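PDB 6GL2: endoglucanase, family GH5 from Zobellia galactanivorans, which probably hydrolyses internal beta-glucosidic linkages in hemicelluloses such as mixed-linked glucan, as a family GH5 glycoside hydrolase. Local coordinates for residues A[269-277]-A[294-304]; A[46-55]-A[91-100]. One frame throughout, in Å; residues are numbered along the deposited sequence. Where two conformers were deposited one is given.

Contact 1. Residues A[269-277]-A[294-304]; sequences RAVVMGEWG and YARACAERGIC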
loop_
_atom_site.group_PDB
_atom_site.type_symbol
_atom_site.label_atom_id
_atom_site.label_comp_id
_atom_site.label_asym_id
_atom_site.label_seq_id
_atom_site.Cartn_x
_atom_site.Cartn_y
_atom_site.Cartn_z
ATOM N N ARG A 269 4.170 -13.895 -10.379
ATOM C CA ARG A 269 3.275 -12.999 -9.645
ATOM C C ARG A 269 3.421 -11.590 -10.146
ATOM O O ARG A 269 4.498 -11.139 -10.490
ATOM C CB ARG A 269 3.594 -13.014 -8.195
ATOM C CG ARG A 269 3.364 -14.298 -7.487
ATOM C CD ARG A 269 1.891 -14.483 -7.181
ATOM N NE ARG A 269 1.552 -15.823 -6.745
ATOM C CZ ARG A 269 0.318 -16.248 -6.602
ATOM N NH1 ARG A 269 -0.719 -15.407 -6.681
ATOM N NH2 ARG A 269 0.125 -17.509 -6.265
ATOM N N ALA A 270 2.360 -10.789 -10.023
ATOM C CA ALA A 270 2.419 -9.367 -10.330
ATOM C C ALA A 270 2.727 -8.600 -9.020
ATOM O O ALA A 270 2.504 -9.137 -7.958
ATOM C CB ALA A 270 1.043 -8.926 -10.891
ATOM N N VAL A 271 3.306 -7.434 -9.201
ATOM C CA VAL A 271 3.788 -6.600 -8.124
ATOM C C VAL A 271 3.200 -5.215 -8.209
ATOM O O VAL A 271 3.264 -4.510 -9.216
ATOM C CB VAL A 271 5.321 -6.521 -8.131
ATOM C CG1 VAL A 271 5.850 -5.720 -6.920
ATOM C CG2 VAL A 271 5.913 -7.972 -8.086
ATOM N N VAL A 272 2.746 -4.755 -7.002
ATOM C CA VAL A 272 2.367 -3.293 -6.795
ATOM C C VAL A 272 3.338 -2.703 -5.794
ATOM O O VAL A 272 3.500 -3.230 -4.697
ATOM C CB VAL A 272 0.928 -3.221 -6.322
ATOM C CG1 VAL A 272 0.612 -1.768 -5.967
ATOM C CG2 VAL A 272 -0.049 -3.654 -7.366
ATOM N N MET A 273 4.041 -1.684 -6.240
ATOM C CA MET A 273 4.915 -0.894 -5.404
ATOM C C MET A 273 4.050 0.134 -4.692
ATOM O O MET A 273 3.840 1.226 -5.141
ATOM C CB MET A 273 5.977 -0.167 -6.208
ATOM C CG MET A 273 7.036 0.455 -5.348
ATOM S SD MET A 273 8.158 -0.683 -4.574
ATOM C CE MET A 273 9.185 -1.169 -5.935
ATOM N N GLY A 274 3.466 -0.323 -3.587
ATOM C CA GLY A 274 2.322 0.390 -2.987
ATOM C C GLY A 274 2.756 1.644 -2.249
ATOM O O GLY A 274 1.894 2.531 -2.025
ATOM N N GLU A 275 4.046 1.822 -1.995
ATOM C CA GLU A 275 4.613 3.068 -1.588
ATOM C C GLU A 275 6.014 3.198 -2.126
ATOM O O GLU A 275 6.793 2.221 -2.146
ATOM C CB GLU A 275 4.765 3.229 -0.045
ATOM C CG GLU A 275 3.440 3.110 0.686
ATOM C CD GLU A 275 3.601 3.189 2.194
ATOM O OE1 GLU A 275 4.655 3.576 2.718
ATOM O OE2 GLU A 275 2.572 2.870 2.900
ATOM N N TRP A 276 6.363 4.432 -2.482
ATOM C CA TRP A 276 7.715 4.903 -2.809
ATOM C C TRP A 276 7.623 6.403 -2.882
ATOM O O TRP A 276 6.523 6.975 -2.753
ATOM C CB TRP A 276 8.204 4.325 -4.155
ATOM C CG TRP A 276 7.436 4.840 -5.296
ATOM C CD1 TRP A 276 6.159 4.461 -5.700
ATOM C CD2 TRP A 276 7.808 5.900 -6.178
ATOM N NE1 TRP A 276 5.756 5.212 -6.763
ATOM C CE2 TRP A 276 6.725 6.088 -7.110
ATOM C CE3 TRP A 276 8.967 6.604 -6.375
ATOM C CZ2 TRP A 276 6.808 7.011 -8.171
ATOM C CZ3 TRP A 276 9.052 7.563 -7.400
ATOM C CH2 TRP A 276 7.998 7.718 -8.322
ATOM N N GLY A 277 8.762 7.073 -3.076
ATOM C CA GLY A 277 8.851 8.486 -3.272
ATOM C C GLY A 277 9.989 9.089 -2.517
ATOM O O GLY A 277 10.830 8.335 -2.003
ATOM N N TYR A 294 12.251 6.477 -11.714
ATOM C CA TYR A 294 11.657 5.375 -10.917
ATOM C C TYR A 294 10.385 4.858 -11.586
ATOM O O TYR A 294 10.126 3.687 -11.725
ATOM C CB TYR A 294 11.509 5.907 -9.452
ATOM C CG TYR A 294 11.163 4.831 -8.406
ATOM C CD1 TYR A 294 9.955 4.165 -8.471
ATOM C CD2 TYR A 294 11.997 4.554 -7.349
ATOM C CE1 TYR A 294 9.605 3.202 -7.556
ATOM C CE2 TYR A 294 11.663 3.579 -6.423
ATOM C CZ TYR A 294 10.408 2.922 -6.489
ATOM O OH TYR A 294 10.072 1.948 -5.579
ATOM N N ALA A 295 9.474 5.839 -11.865
ATOM C CA ALA A 295 8.172 5.495 -12.385
ATOM C C ALA A 295 8.332 4.768 -13.767
ATOM O O ALA A 295 7.670 3.761 -14.037
ATOM C CB ALA A 295 7.264 6.718 -12.506
ATOM N N ARG A 296 9.212 5.287 -14.616
ATOM C CA ARG A 296 9.500 4.690 -15.944
ATOM C C ARG A 296 10.013 3.251 -15.722
ATOM O O ARG A 296 9.594 2.346 -16.391
ATOM C CB ARG A 296 10.490 5.553 -16.734
ATOM C CG ARG A 296 11.154 4.907 -17.969
ATOM C CD ARG A 296 12.220 5.823 -18.626
ATOM N NE ARG A 296 12.633 5.267 -19.925
ATOM C CZ ARG A 296 12.135 5.640 -21.111
ATOM N NH1 ARG A 296 11.355 6.687 -21.221
ATOM N NH2 ARG A 296 12.539 5.010 -22.206
ATOM N N ALA A 297 10.916 3.073 -14.755
ATOM C CA ALA A 297 11.540 1.771 -14.506
ATOM C C ALA A 297 10.496 0.740 -14.054
ATOM O O ALA A 297 10.448 -0.405 -14.440
ATOM C CB ALA A 297 12.682 1.864 -13.559
ATOM N N CYS A 298 9.540 1.225 -13.228
ATOM C CA CYS A 298 8.440 0.373 -12.830
ATOM C C CYS A 298 7.546 0.058 -14.011
ATOM O O CYS A 298 7.181 -1.113 -14.213
ATOM C CB CYS A 298 7.585 1.073 -11.701
ATOM S SG CYS A 298 8.385 1.055 -10.090
ATOM N N ALA A 299 7.161 1.067 -14.788
ATOM C CA ALA A 299 6.265 0.856 -15.915
ATOM C C ALA A 299 6.884 -0.145 -16.932
ATOM O O ALA A 299 6.176 -1.049 -17.372
ATOM C CB ALA A 299 5.948 2.167 -16.589
ATOM N N GLU A 300 8.178 -0.063 -17.174
ATOM C CA GLU A 300 8.866 -0.991 -18.099
ATOM C C GLU A 300 8.845 -2.413 -17.616
ATOM O O GLU A 300 8.889 -3.344 -18.428
ATOM C CB GLU A 300 10.294 -0.505 -18.346
ATOM C CG GLU A 300 10.205 0.812 -19.120
ATOM C CD GLU A 300 11.461 1.388 -19.683
ATOM O OE1 GLU A 300 12.564 1.014 -19.238
ATOM O OE2 GLU A 300 11.256 2.261 -20.577
ATOM N N ARG A 301 8.767 -2.645 -16.325
ATOM C CA ARG A 301 8.699 -3.919 -15.693
ATOM C C ARG A 301 7.276 -4.411 -15.407
ATOM O O ARG A 301 7.127 -5.532 -14.925
ATOM C CB ARG A 301 9.553 -3.920 -14.453
ATOM C CG ARG A 301 11.047 -3.834 -14.782
ATOM C CD ARG A 301 11.895 -3.349 -13.617
ATOM N NE ARG A 301 13.297 -3.299 -14.018
ATOM C CZ ARG A 301 13.768 -2.453 -14.869
ATOM N NH1 ARG A 301 13.088 -1.416 -15.317
ATOM N NH2 ARG A 301 15.050 -2.621 -15.283
ATOM N N GLY A 302 6.246 -3.592 -15.643
ATOM C CA GLY A 302 4.883 -4.019 -15.391
ATOM C C GLY A 302 4.491 -3.909 -13.912
ATOM O O GLY A 302 3.527 -4.554 -13.514
ATOM N N ILE A 303 5.285 -3.203 -13.170
ATOM C CA ILE A 303 5.051 -2.954 -11.716
ATOM C C ILE A 303 4.258 -1.655 -11.614
ATOM O O ILE A 303 4.604 -0.665 -12.191
ATOM C CB ILE A 303 6.358 -2.778 -10.965
ATOM C CG1 ILE A 303 7.233 -4.063 -11.059
ATOM C CG2 ILE A 303 6.194 -2.296 -9.484
ATOM C CD1 ILE A 303 8.664 -3.968 -10.558
ATOM N N CYS A 304 3.164 -1.681 -10.823
ATOM C CA CYS A 304 2.351 -0.451 -10.615
ATOM C C CYS A 304 2.993 0.418 -9.516
ATOM O O CYS A 304 3.142 -0.060 -8.378
ATOM C CB CYS A 304 0.980 -0.832 -10.088
ATOM S SG CYS A 304 -0.027 0.546 -9.525
HETATM O O HOH W 1 4.094 -6.772 -11.805
#
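Met273 and Trp276 of strand 271-276 meet Tyr294 and Cys304 within one beta-alpha-beta crossover of the TIM barrel: the last part of helix 284-301 (residues 294-301) runs at 160° to the strand, and the chain then enters the neighbouring parallel strand 304-307. A Schellman motif at Gly302 ends the helix and turns the chain toward the sheet. There both backbone polar atoms of Cys304 are bonded to strand 271-276: its N donates to Val271 O (3.3 Å) in the carbonyl plane, and its O receives Met273 N in a short (2.8 Å) but bent bond, 140° at the hydrogen. Just before this, Ile303 CA makes a CH...O contact with Val271 O, and a water bridges Val271 N and Gly302 O, accepting from the first and donating to the second. Farther up the strand, Trp276 and Tyr294 form an offset stack, the indole six-membered ring and the phenol 4.1 Å apart at their centroids with planes only 4° apart; the two side chains point opposite ways along the stack. Tyr294 has CG anti to its backbone N (chi1 -169°), which carries the ring from the helix across the indole and brings OH within 3.3 Å of Trp276 CB. The bent chain of Met273 lies across the end of Tyr294, its CE 3.3 Å from that same OH. Trp307 meets the Trp276 ring edge-to-face. The phenol is thus stacked on the indole over one face, with Met273 beside its hydroxyl end, and the buried hydroxyl is satisfied by Ser228 O, so the ring can stack in an apolar setting.

Contact 2. Residues A[46-55]-A[91-100]; sequences TTKAMIDEIA and IANFALENEM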
loop_
_atom_site.group_PDB
_atom_site.type_symbol
_atom_site.label_atom_id
_atom_site.label_comp_id
_atom_site.label_asym_id
_atom_site.label_seq_id
_atom_site.Cartn_x
_atom_site.Cartn_y
_atom_site.Cartn_z
ATOM N N THR A 46 -11.270 14.260 3.996
ATOM C CA THR A 46 -11.157 13.985 2.584
ATOM C C THR A 46 -12.488 14.272 1.912
ATOM O O THR A 46 -13.532 13.969 2.416
ATOM C CB THR A 46 -10.580 12.580 2.319
ATOM O OG1 THR A 46 -9.268 12.510 2.963
ATOM C CG2 THR A 46 -10.234 12.433 0.765
ATOM N N THR A 47 -12.415 14.894 0.760
ATOM C CA THR A 47 -13.621 15.198 -0.049
ATOM C C THR A 47 -13.494 14.664 -1.431
ATOM O O THR A 47 -12.376 14.349 -1.943
ATOM C CB THR A 47 -13.827 16.722 -0.163
ATOM O OG1 THR A 47 -12.765 17.272 -0.928
ATOM C CG2 THR A 47 -13.913 17.381 1.188
ATOM N N LYS A 48 -14.632 14.533 -2.129
ATOM C CA LYS A 48 -14.604 14.112 -3.512
ATOM C C LYS A 48 -13.853 15.116 -4.353
ATOM O O LYS A 48 -13.114 14.700 -5.265
ATOM C CB LYS A 48 -16.044 13.955 -4.061
ATOM C CG LYS A 48 -15.991 13.322 -5.470
ATOM C CD LYS A 48 -17.313 12.912 -6.026
ATOM C CE LYS A 48 -17.164 12.226 -7.387
ATOM N NZ LYS A 48 -16.729 13.206 -8.434
ATOM N N ALA A 49 -13.944 16.400 -4.087
ATOM C CA ALA A 49 -13.237 17.395 -4.816
ATOM C C ALA A 49 -11.718 17.190 -4.829
ATOM O O ALA A 49 -11.017 17.402 -5.801
ATOM C CB ALA A 49 -13.601 18.816 -4.299
ATOM N N MET A 50 -11.173 16.680 -3.717
ATOM C CA MET A 50 -9.798 16.282 -3.661
ATOM C C MET A 50 -9.489 15.119 -4.576
ATOM O O MET A 50 -8.555 15.178 -5.350
ATOM C CB MET A 50 -9.349 15.946 -2.230
ATOM C CG MET A 50 -9.422 17.112 -1.286
ATOM S SD MET A 50 -9.232 16.544 0.449
ATOM C CE MET A 50 -9.818 17.981 1.395
ATOM N N ILE A 51 -10.239 14.060 -4.365
ATOM C CA ILE A 51 -10.013 12.887 -5.220
ATOM C C ILE A 51 -10.189 13.147 -6.690
ATOM O O ILE A 51 -9.441 12.634 -7.545
ATOM C CB ILE A 51 -10.892 11.731 -4.719
ATOM C CG1 ILE A 51 -10.640 11.413 -3.242
ATOM C CG2 ILE A 51 -10.650 10.506 -5.630
ATOM C CD1 ILE A 51 -9.175 11.223 -2.858
ATOM N N ASP A 52 -11.124 14.034 -7.058
ATOM C CA ASP A 52 -11.304 14.422 -8.433
ATOM C C ASP A 52 -10.013 14.972 -9.042
ATOM O O ASP A 52 -9.700 14.631 -10.189
ATOM C CB ASP A 52 -12.356 15.590 -8.549
ATOM C CG ASP A 52 -13.764 15.128 -8.288
ATOM O OD1 ASP A 52 -14.129 13.941 -8.256
ATOM O OD2 ASP A 52 -14.600 16.070 -8.045
ATOM N N GLU A 53 -9.249 15.748 -8.281
ATOM C CA GLU A 53 -8.019 16.279 -8.819
ATOM C C GLU A 53 -6.980 15.179 -9.044
ATOM O O GLU A 53 -6.157 15.233 -9.987
ATOM C CB GLU A 53 -7.402 17.295 -7.915
ATOM C CG GLU A 53 -8.270 18.547 -7.817
ATOM C CD GLU A 53 -8.602 19.160 -9.181
ATOM O OE1 GLU A 53 -7.690 19.262 -10.025
ATOM O OE2 GLU A 53 -9.768 19.547 -9.405
ATOM N N ILE A 54 -6.939 14.192 -8.171
ATOM C CA ILE A 54 -6.011 13.029 -8.322
ATOM C C ILE A 54 -6.323 12.354 -9.640
ATOM O O ILE A 54 -5.419 11.988 -10.430
ATOM C CB ILE A 54 -6.131 12.074 -7.131
ATOM C CG1 ILE A 54 -5.921 12.837 -5.788
ATOM C CG2 ILE A 54 -5.107 10.929 -7.251
ATOM C CD1 ILE A 54 -4.642 13.592 -5.646
ATOM N N ALA A 55 -7.612 12.055 -9.928
ATOM C CA ALA A 55 -7.997 11.424 -11.163
ATOM C C ALA A 55 -7.765 12.336 -12.333
ATOM O O ALA A 55 -7.304 11.813 -13.418
ATOM C CB ALA A 55 -9.476 11.045 -11.086
ATOM N N ILE A 91 -14.962 7.503 0.924
ATOM C CA ILE A 91 -13.775 7.876 0.171
ATOM C C ILE A 91 -13.508 6.918 -0.953
ATOM O O ILE A 91 -13.168 7.256 -2.074
ATOM C CB ILE A 91 -12.558 8.054 1.088
ATOM C CG1 ILE A 91 -12.789 9.076 2.148
ATOM C CG2 ILE A 91 -11.271 8.291 0.283
ATOM C CD1 ILE A 91 -11.800 9.073 3.283
ATOM N N ALA A 92 -13.701 5.632 -0.662
ATOM C CA ALA A 92 -13.571 4.656 -1.731
ATOM C C ALA A 92 -14.443 4.978 -2.943
ATOM O O ALA A 92 -14.058 4.858 -4.102
ATOM C CB ALA A 92 -13.855 3.248 -1.221
ATOM N N ASN A 93 -15.690 5.332 -2.641
ATOM C CA ASN A 93 -16.634 5.716 -3.718
ATOM C C ASN A 93 -16.240 6.952 -4.411
ATOM O O ASN A 93 -16.423 7.019 -5.631
ATOM C CB ASN A 93 -18.070 5.833 -3.186
ATOM C CG ASN A 93 -18.683 4.489 -3.138
ATOM O OD1 ASN A 93 -18.755 3.886 -2.153
ATOM N ND2 ASN A 93 -18.891 3.893 -4.321
ATOM N N PHE A 94 -15.586 7.911 -3.769
ATOM C CA PHE A 94 -15.085 9.106 -4.461
ATOM C C PHE A 94 -14.161 8.649 -5.605
ATOM O O PHE A 94 -14.159 9.225 -6.704
ATOM C CB PHE A 94 -14.284 10.034 -3.610
ATOM C CG PHE A 94 -14.998 10.667 -2.443
ATOM C CD1 PHE A 94 -16.340 10.864 -2.394
ATOM C CD2 PHE A 94 -14.244 11.101 -1.363
ATOM C CE1 PHE A 94 -16.965 11.500 -1.266
ATOM C CE2 PHE A 94 -14.856 11.681 -0.276
ATOM C CZ PHE A 94 -16.159 11.862 -0.300
ATOM N N ALA A 95 -13.262 7.741 -5.332
ATOM C CA ALA A 95 -12.316 7.162 -6.292
ATOM C C ALA A 95 -12.990 6.336 -7.365
ATOM O O ALA A 95 -12.744 6.471 -8.578
ATOM C CB ALA A 95 -11.213 6.413 -5.602
ATOM N N LEU A 96 -13.833 5.411 -6.919
ATOM C CA LEU A 96 -14.522 4.548 -7.872
ATOM C C LEU A 96 -15.357 5.307 -8.842
ATOM O O LEU A 96 -15.385 4.978 -10.061
ATOM C CB LEU A 96 -15.410 3.474 -7.166
ATOM C CG LEU A 96 -14.613 2.455 -6.327
ATOM C CD1 LEU A 96 -15.571 1.707 -5.348
ATOM C CD2 LEU A 96 -13.768 1.467 -7.187
ATOM N N GLU A 97 -16.008 6.361 -8.424
ATOM C CA GLU A 97 -16.807 7.300 -9.289
ATOM C C GLU A 97 -15.988 8.008 -10.314
ATOM O O GLU A 97 -16.516 8.499 -11.334
ATOM C CB GLU A 97 -17.513 8.339 -8.423
ATOM C CG GLU A 97 -18.668 7.754 -7.627
ATOM C CD GLU A 97 -19.064 8.515 -6.405
ATOM O OE1 GLU A 97 -18.605 9.655 -6.207
ATOM O OE2 GLU A 97 -19.869 7.869 -5.669
ATOM N N ASN A 98 -14.671 8.128 -10.096
ATOM C CA ASN A 98 -13.690 8.693 -10.957
ATOM C C ASN A 98 -13.061 7.636 -11.857
ATOM O O ASN A 98 -12.026 7.905 -12.463
ATOM C CB ASN A 98 -12.639 9.471 -10.167
ATOM C CG ASN A 98 -13.036 10.889 -9.884
ATOM O OD1 ASN A 98 -13.046 11.764 -10.791
ATOM N ND2 ASN A 98 -13.367 11.207 -8.645
ATOM N N GLU A 99 -13.622 6.434 -11.845
ATOM C CA GLU A 99 -13.130 5.366 -12.678
ATOM C C GLU A 99 -11.786 4.801 -12.203
ATOM O O GLU A 99 -11.068 4.193 -13.006
ATOM C CB GLU A 99 -13.134 5.728 -14.185
ATOM C CG GLU A 99 -14.529 6.181 -14.653
ATOM C CD GLU A 99 -15.550 5.092 -14.358
ATOM O OE1 GLU A 99 -15.481 4.041 -15.024
ATOM O OE2 GLU A 99 -16.392 5.250 -13.470
ATOM N N MET A 100 -11.390 5.064 -10.969
ATOM C CA MET A 100 -10.129 4.584 -10.410
ATOM C C MET A 100 -10.285 3.232 -9.740
ATOM O O MET A 100 -11.355 2.832 -9.306
ATOM C CB MET A 100 -9.609 5.586 -9.382
ATOM C CG MET A 100 -9.384 6.988 -9.943
ATOM S SD MET A 100 -8.969 8.167 -8.642
ATOM C CE MET A 100 -7.202 7.795 -8.473
HETATM O O HOH W 2 -16.313 12.301 -11.036
#
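Thr46 touches Ile91 where two neighbouring outer helices of the TIM barrel, 48-57 and 82-96, pack side by side; the axes of their portions 48-55 and 91-96 approach to 9.0 Å and cross at -37°. Thr46 CB meets Ile91 CD1, and Thr46 O lies at the edge of the Phe94 ring. Thr47 is the N-cap, its OG1 accepting from Met50 N in a capping box. Lys48 then lies over one face of Phe94: its backbone N is near the rim, and CB sits 3.8 Å from the ring centroid as a CH-pi contact. With CG anti to the backbone N (chi1 -172°), the lysine chain runs on past the ring, alongside Glu97 in the conformer given, and bends at its end to bring NZ to Asp52. Ile51 lies across Phe94, with CG1 against Phe94 CB, while its CG2 branch lies on Ala95 and reaches toward Met100 SD. Asp52, one turn on from Lys48, has OD1 held by two donors: Lys48 NZ on the syn side at 2.7 Å, in a salt bridge, and the Asn98 amide on the anti lone pair. With two donors on one oxygen, the carboxylate's rotation is probably fixed and its charge probably stabilised. Ile54 CG2 touches Met100 CE (4.0 Å), toward the barrel wall where Met100 also packs on Leu62 of strand 61-64. Ala55 CB closes the row, against Asn98 CB at 3.7 Å and Met100 SD at 3.8 Å. At this end a Schellman motif with Glu99 as C-prime residue finishes the second helix. Asn98 ND2 uses both hydrogens, one for Phe94 O in the last turn of helix 82-96 and one for Asp52 OD1 at 2.9 Å, the latter nearly straight (172°) and in the amide plane.

Overall arrangement
Both contacts belong to the same TIM barrel, but they hold different layers of it and share no elements: contact 1 joins a strand, its following helix and the entry to the last strand, whereas contact 2 joins two helices of the outer layer. Their centres are 22 Å apart and they do not touch. Contact 1 is buried and relies on backbone hydrogen bonds, aromatic stacking and apolar side chains. Contact 2 is only partly buried; its barrel-facing side is aliphatic with Met100, while Lys48, Asp52 and Asn98 form a charged and amide cluster with a bound water. Helix ends in both are shaped by Schellman motifs leading toward a barrel strand.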